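Local coordinates for protein serine-tRNA ligase (Naegleria fowleri, PDB 6BLJ) that probably joins serine to its cognate tRNA in the cytoplasm, activating the amino acid with ATP as a class II aminoacyl-tRNA synthetase, and binds AMP, at residues A[176-190]-A[393-405]. Residues are numbered along the deposited sequence; the frame is centred on the assembly and turned at random.
Sequences PRPKVDPETGYKCLK and AWFPGADEGNEYR
Two lysines of 176-190, Lys179 and Lys190, reach into the connection between strands 387-394 and 404-412 and bind its backbone carbonyls and acidic side chains. Lys179 NZ lies 2.6 Å from Glu403 OE2 in a salt bridge on the anti side of the carboxylate, and it also donates to Ala398 O from above that carbonyl plane. The Lys179 side chain runs along Pro396 O and bends at its third torsion (chi3 82°), which swings the ammonium group between these two acceptors. Glu403 OE2 is itself steadied on its syn side by Gly401 N at 3.0 Å, so a backbone amide inside the type II turn from Asp399 to Asn402 positions the partner of Lys179. Lys190 is bent at chi3 and chi4; its NZ donates to Gly397 O at 2.9 Å and forms a salt bridge with Asp399 OD1 at 3.0 Å, met from well above the carboxylate plane. At the end of strand 387-394, the Trp394 indole is sandwiched: Pro176 CB rests over its five-membered ring in a CH-pi contact, and Pro396 N lies over the opposite face. Trp394 NE1 donates to Arg177 O at 2.9 Å, in the carbonyl plane although the N-H...O angle is a bent 139°. Arg177 CG and Cys188 SG both pack on Pro396 CB, while the Arg177 guanidinium turns to Asn458 O and Gln460 O. One water links Cys188 O to Pro396 O and a second links it to Gly397 O; Glu457 of helix 448-458 accepts from Gly397 N. At the end of the type II turn, Asn402 ND2 is hydrogen-bonded to Asp162 OD2 of the second subunit. Antiparallel pairing of Phe395 N with Glu403 O closes a beta hairpin of the class II synthetase core, whose connection is clasped here by the loop leading to helix 191-197.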
ATOM      1  N   PRO A 176     -33.551 -26.086   0.135  1.00 34.18           N
ATOM      2  CA  PRO A 176     -32.171 -26.424  -0.253  1.00 33.18           C
ATOM      3  C   PRO A 176     -32.054 -27.895  -0.613  1.00 29.80           C
ATOM      4  O   PRO A 176     -32.377 -28.767   0.188  1.00 29.71           O
ATOM      5  CB  PRO A 176     -31.350 -26.081   0.998  1.00 31.31           C
ATOM      6  CG  PRO A 176     -32.337 -26.048   2.133  1.00 37.17           C
ATOM      7  CD  PRO A 176     -33.664 -25.679   1.547  1.00 36.54           C
ATOM      8  N   ARG A 177     -31.576 -28.164  -1.822  1.00 31.03           N
ATOM      9  CA  ARG A 177     -31.385 -29.538  -2.245  1.00 28.58           C
ATOM     10  C   ARG A 177     -30.293 -30.187  -1.390  1.00 32.26           C
ATOM     11  O   ARG A 177     -29.345 -29.518  -0.977  1.00 30.08           O
ATOM     12  CB  ARG A 177     -31.007 -29.597  -3.730  1.00 26.56           C
ATOM     13  CG  ARG A 177     -29.543 -29.126  -4.049  1.00 25.61           C
ATOM     14  CD  ARG A 177     -29.335 -29.037  -5.564  1.00 30.88           C
ATOM     15  NE  ARG A 177     -29.106 -30.364  -6.144  1.00 27.21           N
ATOM     16  CZ  ARG A 177     -28.992 -30.610  -7.447  1.00 27.91           C
ATOM     17  NH1 ARG A 177     -29.117 -29.628  -8.331  1.00 29.24           N
ATOM     18  NH2 ARG A 177     -28.782 -31.848  -7.867  1.00 29.35           N
ATOM     19  N   PRO A 178     -30.422 -31.483  -1.088  1.00 31.67           N
ATOM     20  CA  PRO A 178     -29.383 -32.171  -0.310  1.00 33.11           C
ATOM     21  C   PRO A 178     -28.078 -32.263  -1.086  1.00 33.58           C
ATOM     22  O   PRO A 178     -28.059 -32.287  -2.318  1.00 32.48           O
ATOM     23  CB  PRO A 178     -29.976 -33.568  -0.061  1.00 34.70           C
ATOM     24  CG  PRO A 178     -31.054 -33.743  -1.061  1.00 36.13           C
ATOM     25  CD  PRO A 178     -31.510 -32.380  -1.520  1.00 37.02           C
ATOM     26  N   LYS A 179     -26.978 -32.314  -0.343  1.00 31.25           N
ATOM     27  CA  LYS A 179     -25.670 -32.439  -0.975  1.00 30.22           C
ATOM     28  C   LYS A 179     -25.552 -33.759  -1.717  1.00 31.76           C
ATOM     29  O   LYS A 179     -24.940 -33.821  -2.789  1.00 32.14           O
ATOM     30  CB  LYS A 179     -24.571 -32.298   0.083  1.00 37.44           C
ATOM     31  CG  LYS A 179     -24.708 -31.001   0.902  1.00 43.71           C
ATOM     32  CD  LYS A 179     -23.585 -30.804   1.921  1.00 43.60           C
ATOM     33  CE  LYS A 179     -22.347 -30.217   1.277  1.00 47.78           C
ATOM     34  NZ  LYS A 179     -21.323 -29.823   2.297  1.00 45.70           N
ATOM     35  N   VAL A 180     -26.167 -34.808  -1.180  1.00 29.86           N
ATOM     36  CA  VAL A 180     -26.197 -36.129  -1.792  1.00 34.71           C
ATOM     37  C   VAL A 180     -27.652 -36.483  -2.057  1.00 35.38           C
ATOM     38  O   VAL A 180     -28.487 -36.432  -1.145  1.00 37.32           O
ATOM     39  CB  VAL A 180     -25.521 -37.182  -0.891  1.00 35.75           C
ATOM     40  CG1 VAL A 180     -25.592 -38.548  -1.526  1.00 34.55           C
ATOM     41  CG2 VAL A 180     -24.055 -36.796  -0.647  1.00 37.79           C
ATOM     42  N   ASP A 181     -27.956 -36.827  -3.300  1.00 32.17           N
ATOM     43  CA  ASP A 181     -29.318 -37.216  -3.643  1.00 34.16           C
ATOM     44  C   ASP A 181     -29.702 -38.509  -2.931  1.00 43.23           C
ATOM     45  O   ASP A 181     -29.012 -39.527  -3.097  1.00 39.34           O
ATOM     46  CB  ASP A 181     -29.479 -37.368  -5.154  1.00 35.16           C
ATOM     47  CG  ASP A 181     -30.919 -37.714  -5.554  1.00 39.58           C
ATOM     48  OD1 ASP A 181     -31.371 -38.843  -5.283  1.00 44.01           O
ATOM     49  OD2 ASP A 181     -31.599 -36.844  -6.135  1.00 40.21           O
ATOM     50  N   PRO A 182     -30.783 -38.523  -2.144  1.00 44.19           N
ATOM     51  CA  PRO A 182     -31.145 -39.747  -1.408  1.00 48.28           C
ATOM     52  C   PRO A 182     -31.505 -40.934  -2.296  1.00 52.93           C
ATOM     53  O   PRO A 182     -31.434 -42.076  -1.825  1.00 46.09           O
ATOM     54  CB  PRO A 182     -32.344 -39.306  -0.555  1.00 42.88           C
ATOM     55  CG  PRO A 182     -32.885 -38.092  -1.258  1.00 44.62           C
ATOM     56  CD  PRO A 182     -31.687 -37.402  -1.840  1.00 43.22           C
ATOM     57  N   GLU A 183     -31.939 -40.715  -3.537  1.00 52.63           N
ATOM     58  CA  GLU A 183     -32.349 -41.836  -4.376  1.00 48.39           C
ATOM     59  C   GLU A 183     -31.246 -42.342  -5.297  1.00 49.84           C
ATOM     60  O   GLU A 183     -31.155 -43.551  -5.512  1.00 55.19           O
ATOM     61  CB  GLU A 183     -33.570 -41.457  -5.221  1.00 50.55           C
ATOM     62  N   THR A 184     -30.370 -41.468  -5.813  1.00 46.46           N
ATOM     63  CA  THR A 184     -29.331 -41.919  -6.733  1.00 44.61           C
ATOM     64  C   THR A 184     -27.945 -41.927  -6.121  1.00 40.49           C
ATOM     65  O   THR A 184     -27.052 -42.563  -6.682  1.00 46.18           O
ATOM     66  CB  THR A 184     -29.270 -41.043  -7.998  1.00 46.50           C
ATOM     67  OG1 THR A 184     -28.815 -39.721  -7.657  1.00 46.69           O
ATOM     68  CG2 THR A 184     -30.625 -40.961  -8.677  1.00 43.69           C
ATOM     69  N   GLY A 185     -27.753 -41.261  -4.985  1.00 35.26           N
ATOM     70  CA  GLY A 185     -26.439 -41.098  -4.393  1.00 37.55           C
ATOM     71  C   GLY A 185     -25.556 -40.067  -5.066  1.00 40.74           C
ATOM     72  O   GLY A 185     -24.397 -39.907  -4.662  1.00 43.81           O
ATOM     73  N   TYR A 186     -26.069 -39.348  -6.060  1.00 40.94           N
ATOM     74  CA  TYR A 186     -25.265 -38.375  -6.785  1.00 37.25           C
ATOM     75  C   TYR A 186     -24.910 -37.218  -5.864  1.00 34.51           C
ATOM     76  O   TYR A 186     -25.793 -36.598  -5.264  1.00 32.57           O
ATOM     77  CB  TYR A 186     -26.016 -37.870  -8.016  1.00 42.16           C
ATOM     78  CG  TYR A 186     -25.166 -36.998  -8.900  1.00 40.46           C
ATOM     79  CD1 TYR A 186     -24.353 -37.554  -9.882  1.00 41.78           C
ATOM     80  CD2 TYR A 186     -25.155 -35.615  -8.741  1.00 38.06           C
ATOM     81  CE1 TYR A 186     -23.551 -36.753 -10.690  1.00 34.46           C
ATOM     82  CE2 TYR A 186     -24.353 -34.804  -9.542  1.00 36.68           C
ATOM     83  CZ  TYR A 186     -23.565 -35.379 -10.519  1.00 32.49           C
ATOM     84  OH  TYR A 186     -22.779 -34.579 -11.319  1.00 33.73           O
ATOM     85  N   LYS A 187     -23.616 -36.960  -5.719  1.00 35.75           N
ATOM     86  CA  LYS A 187     -23.125 -35.894  -4.858  1.00 36.52           C
ATOM     87  C   LYS A 187     -22.954 -34.611  -5.664  1.00 35.83           C
ATOM     88  O   LYS A 187     -22.311 -34.620  -6.720  1.00 35.41           O
ATOM     89  CB  LYS A 187     -21.799 -36.302  -4.215  1.00 31.76           C
ATOM     90  CG  LYS A 187     -21.178 -35.216  -3.339  1.00 32.67           C
ATOM     91  CD  LYS A 187     -19.930 -35.769  -2.634  1.00 50.66           C
ATOM     92  CE  LYS A 187     -19.266 -34.721  -1.744  1.00 52.84           C
ATOM     93  NZ  LYS A 187     -18.152 -35.310  -0.946  1.00 60.06           N
ATOM     94  N   CYS A 188     -23.511 -33.509  -5.155  1.00 28.95           N
ATOM     95  CA  CYS A 188     -23.418 -32.221  -5.835  1.00 28.27           C
ATOM     96  C   CYS A 188     -21.968 -31.794  -6.025  1.00 33.85           C
ATOM     97  O   CYS A 188     -21.157 -31.895  -5.103  1.00 30.45           O
ATOM     98  CB  CYS A 188     -24.160 -31.145  -5.043  1.00 25.04           C
ATOM     99  SG  CYS A 188     -25.960 -31.230  -5.178  1.00 29.90           S
ATOM    100  N   LEU A 189     -21.648 -31.328  -7.229  1.00 27.27           N
ATOM    101  CA  LEU A 189     -20.336 -30.762  -7.508  1.00 29.22           C
ATOM    102  C   LEU A 189     -20.264 -29.306  -7.043  1.00 32.75           C
ATOM    103  O   LEU A 189     -21.275 -28.621  -6.905  1.00 23.68           O
ATOM    104  CB  LEU A 189     -20.027 -30.826  -9.004  1.00 27.42           C
ATOM    105  CG  LEU A 189     -19.960 -32.197  -9.684  1.00 29.11           C
ATOM    106  CD1 LEU A 189     -19.765 -32.012 -11.177  1.00 35.01           C
ATOM    107  CD2 LEU A 189     -18.794 -32.966  -9.097  1.00 34.26           C
ATOM    108  N   LYS A 190     -19.036 -28.853  -6.814  1.00 22.88           N
ATOM    109  CA  LYS A 190     -18.689 -27.475  -6.492  1.00 24.50           C
ATOM    110  C   LYS A 190     -18.686 -26.608  -7.754  1.00 23.06           C
ATOM    111  O   LYS A 190     -18.407 -27.096  -8.854  1.00 22.04           O
ATOM    112  CB  LYS A 190     -17.294 -27.465  -5.855  1.00 35.20           C
ATOM    113  CG  LYS A 190     -16.968 -26.322  -4.931  1.00 48.98           C
ATOM    114  CD  LYS A 190     -15.626 -26.593  -4.228  1.00 52.49           C
ATOM    115  CE  LYS A 190     -15.632 -27.927  -3.484  1.00 59.46           C
ATOM    116  NZ  LYS A 190     -16.356 -27.890  -2.175  1.00 58.96           N
ATOM    117  N   ALA A 393     -26.733 -17.571   0.981  1.00 21.33           N
ATOM    118  CA  ALA A 393     -27.372 -18.556   0.122  1.00 24.86           C
ATOM    119  C   ALA A 393     -26.770 -19.939   0.332  1.00 24.39           C
ATOM    120  O   ALA A 393     -25.641 -20.092   0.800  1.00 27.97           O
ATOM    121  CB  ALA A 393     -27.247 -18.161  -1.349  1.00 23.77           C
ATOM    122  N   TRP A 394     -27.558 -20.945  -0.038  1.00 24.17           N
ATOM    123  CA  TRP A 394     -27.185 -22.353   0.049  1.00 22.00           C
ATOM    124  C   TRP A 394     -26.260 -22.756  -1.098  1.00 26.46           C
ATOM    125  O   TRP A 394     -26.590 -22.560  -2.274  1.00 25.81           O
ATOM    126  CB  TRP A 394     -28.476 -23.183   0.018  1.00 22.49           C
ATOM    127  CG  TRP A 394     -28.355 -24.666   0.031  1.00 24.73           C
ATOM    128  CD1 TRP A 394     -28.661 -25.525  -0.997  1.00 27.57           C
ATOM    129  CD2 TRP A 394     -27.939 -25.487   1.129  1.00 28.53           C
ATOM    130  NE1 TRP A 394     -28.450 -26.830  -0.602  1.00 27.36           N
ATOM    131  CE2 TRP A 394     -28.002 -26.833   0.695  1.00 28.19           C
ATOM    132  CE3 TRP A 394     -27.508 -25.219   2.436  1.00 29.72           C
ATOM    133  CZ2 TRP A 394     -27.663 -27.903   1.525  1.00 26.59           C
ATOM    134  CZ3 TRP A 394     -27.166 -26.286   3.258  1.00 32.61           C
ATOM    135  CH2 TRP A 394     -27.249 -27.614   2.796  1.00 31.84           C
ATOM    136  N   PHE A 395     -25.118 -23.356  -0.759  1.00 22.62           N
ATOM    137  CA  PHE A 395     -24.160 -23.886  -1.727  1.00 23.29           C
ATOM    138  C   PHE A 395     -24.041 -25.393  -1.516  1.00 28.88           C
ATOM    139  O   PHE A 395     -23.227 -25.849  -0.697  1.00 27.97           O
ATOM    140  CB  PHE A 395     -22.789 -23.207  -1.584  1.00 21.97           C
ATOM    141  CG  PHE A 395     -22.723 -21.813  -2.161  1.00 26.71           C
ATOM    142  CD1 PHE A 395     -23.212 -20.726  -1.452  1.00 23.51           C
ATOM    143  CD2 PHE A 395     -22.163 -21.591  -3.415  1.00 26.03           C
ATOM    144  CE1 PHE A 395     -23.140 -19.448  -1.977  1.00 25.54           C
ATOM    145  CE2 PHE A 395     -22.082 -20.307  -3.951  1.00 24.79           C
ATOM    146  CZ  PHE A 395     -22.573 -19.231  -3.228  1.00 21.53           C
ATOM    147  N   PRO A 396     -24.842 -26.209  -2.218  1.00 24.19           N
ATOM    148  CA  PRO A 396     -24.859 -27.662  -1.930  1.00 28.08           C
ATOM    149  C   PRO A 396     -23.562 -28.385  -2.270  1.00 26.61           C
ATOM    150  O   PRO A 396     -23.380 -29.537  -1.842  1.00 25.18           O
ATOM    151  CB  PRO A 396     -26.022 -28.191  -2.796  1.00 25.85           C
ATOM    152  CG  PRO A 396     -26.149 -27.185  -3.925  1.00 25.36           C
ATOM    153  CD  PRO A 396     -25.770 -25.833  -3.305  1.00 23.79           C
ATOM    154  N   GLY A 397     -22.672 -27.775  -3.038  1.00 28.98           N
ATOM    155  CA  GLY A 397     -21.385 -28.377  -3.286  1.00 23.88           C
ATOM    156  C   GLY A 397     -20.290 -27.970  -2.323  1.00 31.91           C
ATOM    157  O   GLY A 397     -19.152 -28.413  -2.495  1.00 31.80           O
ATOM    158  N   ALA A 398     -20.576 -27.134  -1.322  1.00 23.72           N
ATOM    159  CA  ALA A 398     -19.506 -26.648  -0.455  1.00 28.27           C
ATOM    160  C   ALA A 398     -18.936 -27.757   0.411  1.00 33.75           C
ATOM    161  O   ALA A 398     -19.582 -28.777   0.674  1.00 32.34           O
ATOM    162  CB  ALA A 398     -20.006 -25.536   0.466  1.00 21.40           C
ATOM    163  N   ASP A 399     -17.712 -27.521   0.888  1.00 34.51           N
ATOM    164  CA  ASP A 399     -17.135 -28.382   1.908  1.00 41.28           C
ATOM    165  C   ASP A 399     -18.006 -28.318   3.154  1.00 40.28           C
ATOM    166  O   ASP A 399     -18.635 -27.295   3.445  1.00 37.67           O
ATOM    167  CB  ASP A 399     -15.697 -27.948   2.238  1.00 40.54           C
ATOM    168  CG  ASP A 399     -14.771 -28.047   1.036  1.00 52.27           C
ATOM    169  OD1 ASP A 399     -14.982 -28.960   0.208  1.00 59.84           O
ATOM    170  OD2 ASP A 399     -13.851 -27.205   0.907  1.00 48.97           O
ATOM    171  N   GLU A 400     -18.025 -29.425   3.893  1.00 45.18           N
ATOM    172  CA  GLU A 400     -18.887 -29.576   5.060  1.00 46.25           C
ATOM    173  C   GLU A 400     -18.755 -28.388   6.004  1.00 44.81           C
ATOM    174  O   GLU A 400     -17.648 -27.926   6.295  1.00 37.71           O
ATOM    175  CB  GLU A 400     -18.543 -30.888   5.774  1.00 49.03           C
ATOM    176  CG  GLU A 400     -19.480 -31.277   6.902  1.00 64.20           C
ATOM    177  CD  GLU A 400     -19.135 -32.643   7.490  1.00 82.51           C
ATOM    178  OE1 GLU A 400     -17.957 -33.055   7.405  1.00 86.20           O
ATOM    179  OE2 GLU A 400     -20.051 -33.322   8.007  1.00 87.50           O
ATOM    180  N   GLY A 401     -19.902 -27.875   6.452  1.00 47.39           N
ATOM    181  CA  GLY A 401     -19.952 -26.721   7.324  1.00 37.02           C
ATOM    182  C   GLY A 401     -19.921 -25.371   6.636  1.00 41.23           C
ATOM    183  O   GLY A 401     -20.211 -24.362   7.287  1.00 44.92           O
ATOM    184  N   ASN A 402     -19.605 -25.308   5.343  1.00 36.39           N
ATOM    185  CA  ASN A 402     -19.492 -24.035   4.641  1.00 33.11           C
ATOM    186  C   ASN A 402     -20.625 -23.822   3.645  1.00 31.34           C
ATOM    187  O   ASN A 402     -20.450 -23.108   2.652  1.00 26.45           O
ATOM    188  CB  ASN A 402     -18.152 -23.925   3.917  1.00 43.25           C
ATOM    189  CG  ASN A 402     -16.975 -23.979   4.863  1.00 53.54           C
ATOM    190  OD1 ASN A 402     -16.855 -23.156   5.772  1.00 59.91           O
ATOM    191  ND2 ASN A 402     -16.088 -24.948   4.645  1.00 43.44           N
ATOM    192  N   GLU A 403     -21.793 -24.414   3.905  1.00 27.41           N
ATOM    193  CA  GLU A 403     -22.849 -24.455   2.896  1.00 29.93           C
ATOM    194  C   GLU A 403     -23.577 -23.124   2.726  1.00 26.85           C
ATOM    195  O   GLU A 403     -24.059 -22.833   1.627  1.00 32.25           O
ATOM    196  CB  GLU A 403     -23.853 -25.563   3.230  1.00 30.17           C
ATOM    197  CG  GLU A 403     -23.279 -26.974   3.153  1.00 36.24           C
ATOM    198  CD  GLU A 403     -22.620 -27.428   4.454  1.00 39.77           C
ATOM    199  OE1 GLU A 403     -22.665 -26.674   5.450  1.00 37.62           O
ATOM    200  OE2 GLU A 403     -22.040 -28.532   4.468  1.00 42.93           O
ATOM    201  N   TYR A 404     -23.692 -22.316   3.778  1.00 25.13           N
ATOM    202  CA  TYR A 404     -24.338 -21.007   3.687  1.00 23.72           C
ATOM    203  C   TYR A 404     -23.270 -19.922   3.574  1.00 24.68           C
ATOM    204  O   TYR A 404     -22.458 -19.756   4.490  1.00 28.00           O
ATOM    205  CB  TYR A 404     -25.246 -20.748   4.892  1.00 24.84           C
ATOM    206  CG  TYR A 404     -26.603 -21.407   4.770  1.00 25.75           C
ATOM    207  CD1 TYR A 404     -27.559 -20.890   3.899  1.00 29.12           C
ATOM    208  CD2 TYR A 404     -26.923 -22.551   5.500  1.00 23.78           C
ATOM    209  CE1 TYR A 404     -28.807 -21.481   3.752  1.00 30.05           C
ATOM    210  CE2 TYR A 404     -28.196 -23.164   5.363  1.00 26.97           C
ATOM    211  CZ  TYR A 404     -29.119 -22.608   4.474  1.00 32.50           C
ATOM    212  OH  TYR A 404     -30.366 -23.152   4.284  1.00 32.73           O
ATOM    213  N   ARG A 405     -23.277 -19.176   2.459  1.00 22.97           N
ATOM    214  CA  ARG A 405     -22.309 -18.109   2.240  1.00 25.54           C
ATOM    215  C   ARG A 405     -23.018 -16.835   1.808  1.00 24.51           C
ATOM    216  O   ARG A 405     -24.001 -16.879   1.059  1.00 20.33           O
ATOM    217  CB  ARG A 405     -21.265 -18.502   1.183  1.00 20.68           C
ATOM    218  CG  ARG A 405     -20.448 -19.758   1.527  1.00 28.12           C
ATOM    219  CD  ARG A 405     -19.588 -19.599   2.781  1.00 26.15           C
ATOM    220  NE  ARG A 405     -18.596 -18.521   2.677  1.00 29.10           N
ATOM    221  CZ  ARG A 405     -17.392 -18.627   2.107  1.00 31.69           C
ATOM    222  NH1 ARG A 405     -16.981 -19.767   1.552  1.00 26.47           N
ATOM    223  NH2 ARG A 405     -16.588 -17.575   2.092  1.00 28.94           N
TER
HETATM  224  O   HOH W   1     -21.584 -31.788  -2.134  1.00 36.16           O
HETATM  225  O   HOH W   2     -18.787 -30.978  -3.710  1.00 47.67           O